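Conserved hypothetical protein (Sulfolobus solfataricus, PDB 2FNA) is an archaeal AAA+ ATPase that binds ADP with magnesium and probably hydrolyses ATP, its cellular role being unknown. Local coordinates at residues Tyr163-Asn167 / Gly198-Ser202; Ala270-Leu275 / Leu351-Phe356; Arg91-Leu95 / Ser130-Ser135; Phe16-Glu21 / Val204-Phe209. All coordinates share one frame; numbering follows the deposited sequence. Where two conformers were deposited one is given.

Contact 1: residues Tyr163-Asn167 / Gly198-Ser202. With EDO (1,2-ethanediol), chain F.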
loop_
_atom_site.group_PDB
_atom_site.type_symbol
_atom_site.label_atom_id
_atom_site.label_comp_id
_atom_site.label_asym_id
_atom_site.label_seq_id
_atom_site.Cartn_x
_atom_site.Cartn_y
_atom_site.Cartn_z
ATOM N N TYR A 163 -16.777 -16.224 -1.690
ATOM C CA TYR A 163 -17.807 -16.763 -0.815
ATOM C C TYR A 163 -18.348 -15.695 0.172
ATOM O O TYR A 163 -19.558 -15.553 0.362
ATOM C CB TYR A 163 -17.299 -18.013 -0.071
ATOM C CG TYR A 163 -18.319 -18.517 0.920
ATOM C CD1 TYR A 163 -19.426 -19.215 0.482
ATOM C CD2 TYR A 163 -18.220 -18.218 2.284
ATOM C CE1 TYR A 163 -20.398 -19.648 1.357
ATOM C CE2 TYR A 163 -19.204 -18.646 3.180
ATOM C CZ TYR A 163 -20.289 -19.360 2.700
ATOM O OH TYR A 163 -21.290 -19.806 3.536
ATOM N N ALA A 164 -17.431 -14.972 0.802
ATOM C CA ALA A 164 -17.760 -13.879 1.685
ATOM C C ALA A 164 -18.496 -12.771 0.948
ATOM O O ALA A 164 -19.558 -12.310 1.388
ATOM C CB ALA A 164 -16.470 -13.326 2.320
ATOM N N TYR A 165 -17.922 -12.345 -0.170
ATOM C CA TYR A 165 -18.528 -11.321 -1.023
ATOM C C TYR A 165 -19.979 -11.656 -1.326
ATOM O O TYR A 165 -20.874 -10.825 -1.121
ATOM C CB TYR A 165 -17.705 -11.148 -2.333
ATOM C CG TYR A 165 -18.117 -9.930 -3.154
ATOM C CD1 TYR A 165 -19.340 -9.897 -3.812
ATOM C CD2 TYR A 165 -17.285 -8.840 -3.271
ATOM C CE1 TYR A 165 -19.719 -8.800 -4.554
ATOM C CE2 TYR A 165 -17.657 -7.737 -3.997
ATOM C CZ TYR A 165 -18.886 -7.725 -4.631
ATOM O OH TYR A 165 -19.244 -6.643 -5.362
ATOM N N ASP A 166 -20.224 -12.872 -1.819
ATOM C CA ASP A 166 -21.590 -13.269 -2.192
ATOM C C ASP A 166 -22.500 -13.615 -0.994
ATOM O O ASP A 166 -23.709 -13.386 -1.063
ATOM C CB ASP A 166 -21.584 -14.433 -3.201
ATOM C CG ASP A 166 -20.890 -14.077 -4.528
ATOM O OD1 ASP A 166 -20.709 -12.870 -4.845
ATOM O OD2 ASP A 166 -20.515 -15.024 -5.254
ATOM N N ASN A 167 -21.926 -14.125 0.105
ATOM C CA ASN A 167 -22.739 -14.738 1.191
ATOM C C ASN A 167 -22.583 -14.217 2.631
ATOM O O ASN A 167 -23.475 -14.435 3.455
ATOM C CB ASN A 167 -22.488 -16.244 1.206
ATOM C CG ASN A 167 -22.701 -16.863 -0.149
ATOM O OD1 ASN A 167 -23.833 -17.001 -0.597
ATOM N ND2 ASN A 167 -21.608 -17.190 -0.841
ATOM N N GLY A 198 -16.125 -9.919 -12.303
ATOM C CA GLY A 198 -17.421 -9.303 -12.573
ATOM C C GLY A 198 -18.076 -8.654 -11.368
ATOM O O GLY A 198 -19.164 -8.094 -11.481
ATOM N N ARG A 199 -17.396 -8.706 -10.217
ATOM C CA ARG A 199 -17.907 -8.143 -8.973
ATOM C C ARG A 199 -17.325 -6.770 -8.750
ATOM O O ARG A 199 -16.139 -6.578 -8.922
ATOM C CB ARG A 199 -17.557 -9.084 -7.819
ATOM C CG ARG A 199 -18.307 -10.382 -7.957
ATOM C CD ARG A 199 -17.780 -11.478 -7.077
ATOM N NE ARG A 199 -18.691 -12.619 -7.118
ATOM C CZ ARG A 199 -18.795 -13.484 -8.134
ATOM N NH1 ARG A 199 -18.037 -13.398 -9.241
ATOM N NH2 ARG A 199 -19.676 -14.473 -8.043
ATOM N N ALA A 200 -18.140 -5.799 -8.373
ATOM C CA ALA A 200 -17.636 -4.436 -8.266
ATOM C C ALA A 200 -16.987 -4.195 -6.902
ATOM O O ALA A 200 -17.439 -4.721 -5.886
ATOM C CB ALA A 200 -18.731 -3.409 -8.564
ATOM N N PHE A 201 -15.875 -3.456 -6.919
ATOM C CA PHE A 201 -15.207 -3.009 -5.713
ATOM C C PHE A 201 -15.445 -1.526 -5.532
ATOM O O PHE A 201 -15.339 -0.767 -6.495
ATOM C CB PHE A 201 -13.703 -3.256 -5.822
ATOM C CG PHE A 201 -13.335 -4.675 -6.195
ATOM C CD1 PHE A 201 -14.107 -5.749 -5.783
ATOM C CD2 PHE A 201 -12.187 -4.930 -6.938
ATOM C CE1 PHE A 201 -13.768 -7.047 -6.126
ATOM C CE2 PHE A 201 -11.826 -6.237 -7.265
ATOM C CZ PHE A 201 -12.627 -7.290 -6.859
ATOM N N SER A 202 -15.778 -1.111 -4.310
ATOM C CA SER A 202 -15.806 0.301 -3.950
ATOM C C SER A 202 -14.347 0.742 -3.851
ATOM O O SER A 202 -13.562 0.189 -3.040
ATOM C CB SER A 202 -16.505 0.526 -2.617
ATOM O OG SER A 202 -16.551 1.907 -2.284
HETATM C C1 EDO F . -13.549 -2.150 -11.386
HETATM O O1 EDO F . -12.389 -1.296 -11.191
HETATM C C2 EDO F . -13.941 -2.986 -10.170
HETATM O O2 EDO F . -15.225 -2.548 -9.698
#

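Contact 2: residues Ala270-Leu275 / Leu351-Phe356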
loop_
_atom_site.group_PDB
_atom_site.type_symbol
_atom_site.label_atom_id
_atom_site.label_comp_id
_atom_site.label_asym_id
_atom_site.label_seq_id
_atom_site.Cartn_x
_atom_site.Cartn_y
_atom_site.Cartn_z
ATOM N N ALA A 270 14.538 10.266 1.497
ATOM C CA ALA A 270 13.784 9.738 0.351
ATOM C C ALA A 270 14.631 8.841 -0.526
ATOM O O ALA A 270 14.240 7.719 -0.825
ATOM C CB ALA A 270 13.208 10.873 -0.488
ATOM N N LYS A 271 15.820 9.301 -0.900
ATOM C CA LYS A 271 16.678 8.526 -1.811
ATOM C C LYS A 271 17.035 7.169 -1.223
ATOM O O LYS A 271 17.001 6.162 -1.907
ATOM C CB LYS A 271 17.953 9.294 -2.160
ATOM C CG LYS A 271 17.734 10.451 -3.114
ATOM C CD LYS A 271 19.054 11.213 -3.411
ATOM C CE LYS A 271 19.170 12.527 -2.628
ATOM N NZ LYS A 271 20.521 13.133 -2.797
ATOM N N LYS A 272 17.374 7.151 0.053
ATOM C CA LYS A 272 17.720 5.907 0.758
ATOM C C LYS A 272 16.532 4.958 0.780
ATOM O O LYS A 272 16.638 3.764 0.435
ATOM C CB LYS A 272 18.165 6.207 2.188
ATOM C CG LYS A 272 19.682 6.283 2.379
ATOM C CD LYS A 272 20.034 6.673 3.817
ATOM N N LEU A 273 15.382 5.487 1.177
ATOM C CA LEU A 273 14.192 4.664 1.216
ATOM C C LEU A 273 13.774 4.170 -0.165
ATOM O O LEU A 273 13.527 2.998 -0.343
ATOM C CB LEU A 273 13.065 5.401 1.924
ATOM C CG LEU A 273 11.828 4.549 2.226
ATOM C CD1 LEU A 273 12.175 3.317 3.011
ATOM C CD2 LEU A 273 10.826 5.428 3.012
ATOM N N ILE A 274 13.753 5.039 -1.166
ATOM C CA ILE A 274 13.408 4.608 -2.521
ATOM C C ILE A 274 14.322 3.499 -3.053
ATOM O O ILE A 274 13.852 2.528 -3.630
ATOM C CB ILE A 274 13.388 5.796 -3.496
ATOM C CG1 ILE A 274 12.184 6.684 -3.184
ATOM C CG2 ILE A 274 13.390 5.323 -4.982
ATOM C CD1 ILE A 274 12.332 8.122 -3.562
ATOM N N LEU A 275 15.623 3.640 -2.859
ATOM C CA LEU A 275 16.583 2.651 -3.377
ATOM C C LEU A 275 16.516 1.311 -2.613
ATOM O O LEU A 275 16.779 0.250 -3.183
ATOM C CB LEU A 275 18.002 3.222 -3.317
ATOM C CG LEU A 275 18.311 4.378 -4.277
ATOM C CD1 LEU A 275 19.726 4.904 -4.092
ATOM C CD2 LEU A 275 18.101 3.977 -5.693
ATOM N N LEU A 351 10.694 12.295 -6.648
ATOM C CA LEU A 351 11.868 11.820 -5.941
ATOM C C LEU A 351 12.375 10.446 -6.407
ATOM O O LEU A 351 13.530 10.074 -6.146
ATOM C CB LEU A 351 11.619 11.875 -4.446
ATOM C CG LEU A 351 11.315 13.245 -3.874
ATOM C CD1 LEU A 351 11.604 13.267 -2.380
ATOM C CD2 LEU A 351 12.079 14.380 -4.605
ATOM N N ILE A 352 11.542 9.698 -7.124
ATOM C CA ILE A 352 12.041 8.514 -7.828
ATOM C C ILE A 352 12.946 8.932 -9.010
ATOM O O ILE A 352 13.963 8.294 -9.272
ATOM C CB ILE A 352 10.915 7.628 -8.332
ATOM C CG1 ILE A 352 10.099 7.109 -7.165
ATOM C CG2 ILE A 352 11.490 6.453 -9.107
ATOM C CD1 ILE A 352 8.960 6.256 -7.572
ATOM N N SER A 353 12.586 10.004 -9.713
ATOM C CA SER A 353 13.501 10.572 -10.717
ATOM C C SER A 353 14.802 10.920 -10.048
ATOM O O SER A 353 15.859 10.531 -10.502
ATOM C CB SER A 353 12.923 11.842 -11.344
ATOM O OG SER A 353 11.585 11.601 -11.720
ATOM N N LEU A 354 14.709 11.660 -8.948
ATOM C CA LEU A 354 15.889 12.113 -8.257
ATOM C C LEU A 354 16.777 10.946 -7.843
ATOM O O LEU A 354 17.979 11.011 -8.021
ATOM C CB LEU A 354 15.509 12.919 -7.022
ATOM C CG LEU A 354 16.676 13.590 -6.320
ATOM C CD1 LEU A 354 17.070 14.821 -7.108
ATOM C CD2 LEU A 354 16.326 13.935 -4.874
ATOM N N ALA A 355 16.172 9.905 -7.275
ATOM C CA ALA A 355 16.908 8.768 -6.742
ATOM C C ALA A 355 17.753 8.079 -7.782
ATOM O O ALA A 355 18.804 7.537 -7.443
ATOM C CB ALA A 355 15.956 7.768 -6.100
ATOM N N PHE A 356 17.332 8.121 -9.045
ATOM C CA PHE A 356 18.090 7.485 -10.124
ATOM C C PHE A 356 18.819 8.498 -11.015
ATOM O O PHE A 356 19.188 8.175 -12.134
ATOM C CB PHE A 356 17.171 6.591 -10.985
ATOM C CG PHE A 356 16.564 5.435 -10.238
ATOM C CD1 PHE A 356 17.252 4.239 -10.113
ATOM C CD2 PHE A 356 15.319 5.541 -9.651
ATOM C CE1 PHE A 356 16.704 3.178 -9.412
ATOM C CE2 PHE A 356 14.759 4.476 -8.949
ATOM C CZ PHE A 356 15.451 3.305 -8.826
#

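Contact 3: residues Arg91-Leu95 / Ser130-Ser135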
loop_
_atom_site.group_PDB
_atom_site.type_symbol
_atom_site.label_atom_id
_atom_site.label_comp_id
_atom_site.label_asym_id
_atom_site.label_seq_id
_atom_site.Cartn_x
_atom_site.Cartn_y
_atom_site.Cartn_z
ATOM N N ARG A 91 -12.515 -8.219 21.829
ATOM C CA ARG A 91 -13.708 -7.435 21.470
ATOM C C ARG A 91 -14.957 -8.292 21.268
ATOM O O ARG A 91 -16.067 -7.818 21.510
ATOM C CB ARG A 91 -13.492 -6.576 20.215
ATOM C CG ARG A 91 -14.804 -5.947 19.679
ATOM C CD ARG A 91 -14.679 -4.479 19.303
ATOM N NE ARG A 91 -15.999 -3.883 19.038
ATOM C CZ ARG A 91 -16.189 -2.666 18.524
ATOM N NH1 ARG A 91 -15.148 -1.889 18.223
ATOM N NH2 ARG A 91 -17.427 -2.221 18.313
ATOM N N LEU A 92 -14.796 -9.525 20.797
ATOM C CA LEU A 92 -15.946 -10.393 20.519
ATOM C C LEU A 92 -15.965 -11.626 21.428
ATOM O O LEU A 92 -15.630 -12.721 20.992
ATOM C CB LEU A 92 -15.981 -10.814 19.039
ATOM C CG LEU A 92 -16.313 -9.763 17.960
ATOM C CD1 LEU A 92 -16.299 -10.417 16.582
ATOM C CD2 LEU A 92 -17.655 -9.053 18.171
ATOM N N PRO A 93 -16.391 -11.451 22.699
ATOM C CA PRO A 93 -16.544 -12.552 23.653
ATOM C C PRO A 93 -17.029 -13.910 23.098
ATOM O O PRO A 93 -16.510 -14.944 23.521
ATOM C CB PRO A 93 -17.569 -11.991 24.643
ATOM C CG PRO A 93 -17.226 -10.556 24.712
ATOM C CD PRO A 93 -16.743 -10.163 23.332
ATOM N N SER A 94 -18.004 -13.911 22.186
ATOM C CA SER A 94 -18.577 -15.170 21.666
ATOM C C SER A 94 -17.778 -15.771 20.507
ATOM O O SER A 94 -18.187 -16.783 19.925
ATOM C CB SER A 94 -20.027 -14.965 21.212
ATOM O OG SER A 94 -20.116 -14.055 20.127
ATOM N N LEU A 95 -16.657 -15.147 20.159
ATOM C CA LEU A 95 -15.828 -15.652 19.067
ATOM C C LEU A 95 -15.045 -16.881 19.505
ATOM O O LEU A 95 -15.009 -17.875 18.791
ATOM C CB LEU A 95 -14.867 -14.574 18.579
ATOM C CG LEU A 95 -13.965 -14.910 17.384
ATOM C CD1 LEU A 95 -14.761 -15.507 16.254
ATOM C CD2 LEU A 95 -13.288 -13.667 16.931
ATOM N N SER A 130 -17.312 -17.457 11.000
ATOM C CA SER A 130 -17.386 -17.485 12.474
ATOM C C SER A 130 -17.238 -16.098 13.100
ATOM O O SER A 130 -17.777 -15.839 14.176
ATOM C CB SER A 130 -16.319 -18.411 13.047
ATOM O OG SER A 130 -15.044 -17.826 12.944
ATOM N N PHE A 131 -16.490 -15.210 12.439
ATOM C CA PHE A 131 -16.434 -13.813 12.833
ATOM C C PHE A 131 -17.827 -13.243 12.702
ATOM O O PHE A 131 -18.307 -12.545 13.601
ATOM C CB PHE A 131 -15.520 -12.990 11.927
ATOM C CG PHE A 131 -14.074 -13.400 11.937
ATOM C CD1 PHE A 131 -13.532 -14.173 12.945
ATOM C CD2 PHE A 131 -13.234 -12.964 10.910
ATOM C CE1 PHE A 131 -12.182 -14.522 12.921
ATOM C CE2 PHE A 131 -11.883 -13.306 10.894
ATOM C CZ PHE A 131 -11.363 -14.090 11.904
ATOM N N GLU A 132 -18.468 -13.549 11.571
ATOM C CA GLU A 132 -19.836 -13.098 11.299
ATOM C C GLU A 132 -20.827 -13.674 12.301
ATOM O O GLU A 132 -21.707 -12.953 12.755
ATOM C CB GLU A 132 -20.244 -13.392 9.839
ATOM C CG GLU A 132 -21.753 -13.404 9.602
ATOM C CD GLU A 132 -22.175 -13.083 8.187
ATOM O OE1 GLU A 132 -21.460 -12.325 7.507
ATOM O OE2 GLU A 132 -23.263 -13.559 7.780
ATOM N N GLN A 133 -20.682 -14.951 12.666
ATOM C CA GLN A 133 -21.525 -15.546 13.726
ATOM C C GLN A 133 -21.385 -14.851 15.083
ATOM O O GLN A 133 -22.359 -14.730 15.832
ATOM C CB GLN A 133 -21.231 -17.044 13.915
ATOM C CG GLN A 133 -22.334 -17.973 13.402
ATOM C CD GLN A 133 -22.259 -18.243 11.893
ATOM O OE1 GLN A 133 -22.351 -19.397 11.457
ATOM N NE2 GLN A 133 -22.095 -17.182 11.094
ATOM N N ALA A 134 -20.167 -14.404 15.385
ATOM C CA ALA A 134 -19.823 -13.827 16.677
ATOM C C ALA A 134 -20.164 -12.317 16.819
ATOM O O ALA A 134 -20.017 -11.742 17.901
ATOM C CB ALA A 134 -18.331 -14.058 16.947
ATOM N N SER A 135 -20.627 -11.691 15.739
ATOM C CA SER A 135 -20.757 -10.239 15.680
ATOM C C SER A 135 -22.159 -9.859 15.199
ATOM O O SER A 135 -22.650 -10.416 14.220
ATOM C CB SER A 135 -19.694 -9.663 14.729
ATOM O OG SER A 135 -19.466 -8.282 14.966
#

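Contact 4: residues Phe16-Glu21 / Val204-Phe209. With ADP (adenosine-5'-diphosphate), chain D.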
loop_
_atom_site.group_PDB
_atom_site.type_symbol
_atom_site.label_atom_id
_atom_site.label_comp_id
_atom_site.label_asym_id
_atom_site.label_seq_id
_atom_site.Cartn_x
_atom_site.Cartn_y
_atom_site.Cartn_z
ATOM N N PHE A 16 -4.628 16.080 7.057
ATOM C CA PHE A 16 -5.100 17.110 6.097
ATOM C C PHE A 16 -6.097 16.584 5.054
ATOM O O PHE A 16 -5.745 15.730 4.243
ATOM C CB PHE A 16 -3.907 17.678 5.354
ATOM C CG PHE A 16 -4.258 18.686 4.317
ATOM C CD1 PHE A 16 -4.866 19.881 4.675
ATOM C CD2 PHE A 16 -3.930 18.482 2.982
ATOM C CE1 PHE A 16 -5.165 20.823 3.718
ATOM C CE2 PHE A 16 -4.220 19.435 2.022
ATOM C CZ PHE A 16 -4.832 20.597 2.383
ATOM N N ASP A 17 -7.311 17.143 5.065
ATOM C CA ASP A 17 -8.402 16.831 4.134
ATOM C C ASP A 17 -8.563 15.355 3.817
ATOM O O ASP A 17 -8.729 14.563 4.745
ATOM C CB ASP A 17 -8.355 17.696 2.857
ATOM C CG ASP A 17 -9.760 17.928 2.220
ATOM O OD1 ASP A 17 -10.790 17.255 2.569
ATOM O OD2 ASP A 17 -9.829 18.831 1.347
ATOM N N ARG A 18 -8.525 15.004 2.522
ATOM C CA ARG A 18 -9.059 13.732 2.017
ATOM C C ARG A 18 -10.429 13.347 2.594
ATOM O O ARG A 18 -10.701 12.170 2.800
ATOM C CB ARG A 18 -8.083 12.569 2.253
ATOM C CG ARG A 18 -6.675 12.845 1.911
ATOM C CD ARG A 18 -6.406 13.056 0.419
ATOM N NE ARG A 18 -5.026 12.691 0.176
ATOM C CZ ARG A 18 -4.346 12.958 -0.930
ATOM N NH1 ARG A 18 -4.920 13.616 -1.929
ATOM N NH2 ARG A 18 -3.086 12.525 -1.022
ATOM N N GLU A 19 -11.304 14.321 2.829
ATOM C CA GLU A 19 -12.593 14.029 3.448
ATOM C C GLU A 19 -13.511 13.161 2.593
ATOM O O GLU A 19 -14.181 12.290 3.117
ATOM C CB GLU A 19 -13.310 15.324 3.871
ATOM C CG GLU A 19 -12.489 16.109 4.892
ATOM C CD GLU A 19 -13.317 16.859 5.932
ATOM O OE1 GLU A 19 -14.407 17.391 5.596
ATOM O OE2 GLU A 19 -12.847 16.926 7.094
ATOM N N LYS A 20 -13.549 13.395 1.280
ATOM C CA LYS A 20 -14.376 12.591 0.381
ATOM C C LYS A 20 -13.888 11.145 0.375
ATOM O O LYS A 20 -14.688 10.215 0.350
ATOM C CB LYS A 20 -14.317 13.124 -1.068
ATOM C CG LYS A 20 -14.890 14.513 -1.247
ATOM N N GLU A 21 -12.564 10.965 0.387
ATOM C CA GLU A 21 -11.982 9.634 0.349
ATOM C C GLU A 21 -12.291 8.853 1.620
ATOM O O GLU A 21 -12.643 7.690 1.545
ATOM C CB GLU A 21 -10.482 9.691 0.097
ATOM C CG GLU A 21 -10.110 10.160 -1.305
ATOM C CD GLU A 21 -10.208 11.674 -1.495
ATOM O OE1 GLU A 21 -10.419 12.403 -0.506
ATOM O OE2 GLU A 21 -10.094 12.133 -2.650
ATOM N N VAL A 204 -11.332 3.760 -3.639
ATOM C CA VAL A 204 -10.840 5.071 -3.215
ATOM C C VAL A 204 -9.362 5.172 -3.627
ATOM O O VAL A 204 -8.585 4.248 -3.381
ATOM C CB VAL A 204 -10.933 5.161 -1.691
ATOM C CG1 VAL A 204 -10.472 6.491 -1.204
ATOM C CG2 VAL A 204 -12.370 4.887 -1.222
ATOM N N GLU A 205 -8.976 6.238 -4.316
ATOM C CA GLU A 205 -7.584 6.428 -4.721
ATOM C C GLU A 205 -7.011 7.709 -4.082
ATOM O O GLU A 205 -7.617 8.760 -4.164
ATOM C CB GLU A 205 -7.456 6.530 -6.230
ATOM C CG GLU A 205 -5.995 6.650 -6.675
ATOM C CD GLU A 205 -5.796 6.759 -8.186
ATOM O OE1 GLU A 205 -6.797 6.874 -8.930
ATOM O OE2 GLU A 205 -4.611 6.721 -8.613
ATOM N N LEU A 206 -5.817 7.619 -3.506
ATOM C CA LEU A 206 -5.118 8.794 -3.004
ATOM C C LEU A 206 -4.022 9.242 -3.959
ATOM O O LEU A 206 -3.057 8.506 -4.217
ATOM C CB LEU A 206 -4.539 8.509 -1.647
ATOM C CG LEU A 206 -5.561 8.164 -0.559
ATOM C CD1 LEU A 206 -4.863 7.743 0.668
ATOM C CD2 LEU A 206 -6.419 9.352 -0.294
ATOM N N LYS A 207 -4.195 10.435 -4.502
ATOM C CA LYS A 207 -3.235 10.966 -5.461
ATOM C C LYS A 207 -2.269 11.830 -4.677
ATOM O O LYS A 207 -2.596 12.279 -3.587
ATOM C CB LYS A 207 -3.961 11.722 -6.611
ATOM C CG LYS A 207 -4.632 10.729 -7.602
ATOM C CD LYS A 207 -5.307 11.403 -8.735
ATOM C CE LYS A 207 -6.123 10.407 -9.580
ATOM N NZ LYS A 207 -5.283 9.264 -10.133
ATOM N N PRO A 208 -1.055 12.026 -5.204
ATOM C CA PRO A 208 -0.169 13.037 -4.670
ATOM C C PRO A 208 -0.896 14.358 -4.551
ATOM O O PRO A 208 -1.813 14.645 -5.353
ATOM C CB PRO A 208 0.890 13.173 -5.770
ATOM C CG PRO A 208 0.939 11.840 -6.378
ATOM C CD PRO A 208 -0.474 11.354 -6.371
ATOM N N PHE A 209 -0.474 15.191 -3.617
ATOM C CA PHE A 209 -0.954 16.568 -3.604
ATOM C C PHE A 209 -0.590 17.329 -4.879
ATOM O O PHE A 209 0.534 17.216 -5.401
ATOM C CB PHE A 209 -0.401 17.319 -2.394
ATOM C CG PHE A 209 -0.849 16.769 -1.048
ATOM C CD1 PHE A 209 -2.125 16.306 -0.848
ATOM C CD2 PHE A 209 0.006 16.801 0.036
ATOM C CE1 PHE A 209 -2.518 15.816 0.406
ATOM C CE2 PHE A 209 -0.394 16.339 1.297
ATOM C CZ PHE A 209 -1.663 15.867 1.479
HETATM P PB ADP D . 0.711 4.792 2.488
HETATM O O1B ADP D . -0.134 5.246 1.342
HETATM O O2B ADP D . 2.145 4.502 2.055
HETATM O O3B ADP D . 0.122 3.764 3.394
HETATM P PA ADP D . 0.827 6.390 4.970
HETATM O O1A ADP D . -0.541 6.380 5.572
HETATM O O2A ADP D . 1.722 5.413 5.609
HETATM O O3A ADP D . 0.888 6.201 3.355
HETATM O "O5'" ADP D . 1.320 7.900 5.011
HETATM C "C5'" ADP D . 2.670 8.281 4.694
HETATM C "C4'" ADP D . 3.112 9.425 5.604
HETATM O "O4'" ADP D . 2.505 10.649 5.236
HETATM C "C3'" ADP D . 2.764 9.245 7.049
HETATM O "O3'" ADP D . 3.748 9.972 7.815
HETATM C "C2'" ADP D . 1.437 9.953 7.204
HETATM O "O2'" ADP D . 1.216 10.425 8.525
HETATM C "C1'" ADP D . 1.635 11.104 6.257
HETATM N N9 ADP D . 0.435 11.576 5.574
HETATM C C8 ADP D . -0.008 11.148 4.373
HETATM N N7 ADP D . -1.089 11.837 4.007
HETATM C C5 ADP D . -1.365 12.713 5.003
HETATM C C6 ADP D . -2.374 13.761 5.272
HETATM N N6 ADP D . -3.364 13.998 4.387
HETATM N N1 ADP D . -2.278 14.479 6.428
HETATM C C2 ADP D . -1.293 14.269 7.320
HETATM N N3 ADP D . -0.338 13.341 7.139
HETATM C C4 ADP D . -0.332 12.563 6.020
HETATM O O HOH W 1 -4.494 14.844 -4.248
HETATM O O HOH W 2 -7.000 11.676 -4.216
#

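Contact 1: residues Tyr163-Asn167 / Gly198-Ser202
Arg199 and Asp166 form a salt bridge that joins the last turn of helix 158-167 to the loop leading into strand 202-206. The arginine meets the carboxylate side-on: NE reaches Asp166 OD1 at 3.0 Å, nearly straight at 171° and close to the guanidinium plane, while NH2 bonds the other oxygen, OD2. Each oxygen uses its syn lone pair, so the two bonds together fix the rotation of both flat groups. Arginine suits the place because its chain, extended from CG to NE, spans the gap and still offers two parallel N-H groups.

The second polar interaction is neutral. Tyr165 OH donates to Ala200 O at 2.7 Å, in the carbonyl plane and on a lone pair. With CG anti to the backbone N (chi1 -169°), the tyrosine ring is sent across to the loop.

Carbon contacts fill the space beside these bonds. Arg199 CB lies over one face of the Tyr165 ring as a CH-pi contact, 4.0 Å from the centroid, and the edge of Phe201 approaches Tyr165 CE2. Tyr165 and Phe201 also touch Ile32 of the neighbouring strand 32-37. A surface salt bridge and a tyrosine-carbonyl bond thus fasten a helix flanking the parallel sheet of the P-loop NTPase fold to the loop entering its edge strand.

Contact 2: residues Ala270-Leu275 / Leu351-Phe356
Ile274 and Ala355 meet because the isoleucine sets its CG1 branch anti to the carbonyl carbon (chi1 -70°) and its CG2 anti to the backbone N, spreading both branches over the short C-terminal helix. This is a nearly perpendicular helix-helix packing: the axes of 270-275 and 351-355 approach to 9.2 Å and cross at -84°. The two lie on the long helix 259-282 and on helix 350-355, which follows the small antiparallel hairpin of the C-terminal region, where a winged helix-turn-helix is predicted. CG2 of Ile274 rests on Ala355 CB at 3.7 Å, and its CD1 reaches over the first turn to Leu351 O. Alanine suits position 355 because a methyl lets the backbones come close: the CA atoms of Lys271 and Ala355 are 4.9 Å apart.

Lys271 lays CG, CD and CE against Leu354 CD2, with CE at 3.9 Å; a bend at chi3 (-102°) accompanies the reach of NZ to Glu268, its salt-bridge partner. Replacing Lys271 by alanine would strip Leu354 CD2 of its methylene cover and would probably leave Glu268 without this charged mate.

At the other end Leu275 CD2 sits over a face of the Phe356 ring, 4.1 Å from CE1; that ring also meets Phe278 edge-to-face. Trp245 of helix 243-256 covers Ala270, Ile274 and Leu351 together. The tightest spot is there, where Ala270 CB presses against Leu351 CD1 at 3.4 Å, closer than usual for two methyl carbons.

Contact 3: residues Arg91-Leu95 / Ser130-Ser135
Leu92 lays its two methyls against the C-terminal end of the segment 130-135: CD2 comes to 3.6 Å from Ala134 O, and CD1 lies beside Ser135 CB at 3.9 Å. Its CG is anti to the carbonyl carbon (chi1 -70°), which carries the branched end across to this corner. Branching suits leucine here, since the two methyls share Ser135, whose hydroxyl has its polar partner in Asp137 O and meets them only by van der Waals contact. A glycine here would probably open a gap beside Ser135 and leave Ala134 O without its methyl cover.

Ala134 CB is at the centre of the contact. It points into the bend of 91-95, 3.6 Å from Leu95 CA, and also touches Ser94 OG; the small methyl of alanine suits a place where the CA atoms of Leu95 and Ala134 are 5.0 Å apart.

Leu95 continues the apolar seam inward. CD1 approaches the Phe131 ring at its edge, near the plane, 3.8 Å from CD1 of that ring, and passes close to Ser130 O. Leu88 of helix 74-91 touches both Leu95 and Phe131, while Ile171 on strand 171-177 joins Phe131 to the central sheet.

Within the P-loop NTPase domain, the loop after helix 74-91 is thus joined to helix 124-133 and the residues following it by van der Waals contact of methyls with carbonyls, methylenes and a ring edge, so shape rather than polar pairing sets the fit.

Contact 4: residues Phe16-Glu21 / Val204-Phe209
Arg18 runs from the N-cap position of helix 19-27 toward the end of strand 202-206. Beyond CB, its CG and CD pass Leu206 CD2, the latter at 3.8 Å, and NE comes still nearer the same methyl. The chain bends at chi2 (-67°), which lays the guanidinium between two side chains: Phe209 CE1 lies over the centre of one face, 3.6 Å above it, and Leu206 CB covers the opposite one. At the tip NH2 donates to Lys207 O at 2.6 Å, with a weak second bond from NH1, which also donates a hydrogen bond to a water that in turn donates to Pro208 O.

Further along the helix, Glu21 CB and CG pack on Val204 CG1. Before it, the edge of the Phe16 ring points toward the face of Phe209, offset, with planes at 82°. The backbone of Phe16 pairs with adenine: its N donates to ADP N1 at 2.9 Å, and its O accepts from ADP N6.

A long arginine suits this role, its flat head both sandwiched and bonded. The pairing is consistent with adenine being recognised through the backbone N and O of Phe16, while Arg18 and the aromatic pair fasten that segment to the strand end.

From the N terminus, residues 16-21 come first, but contact 4 closes only when the chain returns at 204-209, after 182 intervening residues. Its loop therefore encloses two shorter ones: contact 3, which opens at 91-95 and shuts at 130-135, and contact 1, which opens at 163-167 and shuts at 198-202, just before the second segment of contact 4. Contacts 3 and 1 follow one another without crossing, and both tie outer helices and loops of the P-loop NTPase domain. Contact 4 joins the segment leading into helix 19-27 to the edge strand 202-206, beside the nucleotide. Contact 2 opens later and links helix 259-282 to the C-terminal end; its centre lies about 23 Å from that of contact 4.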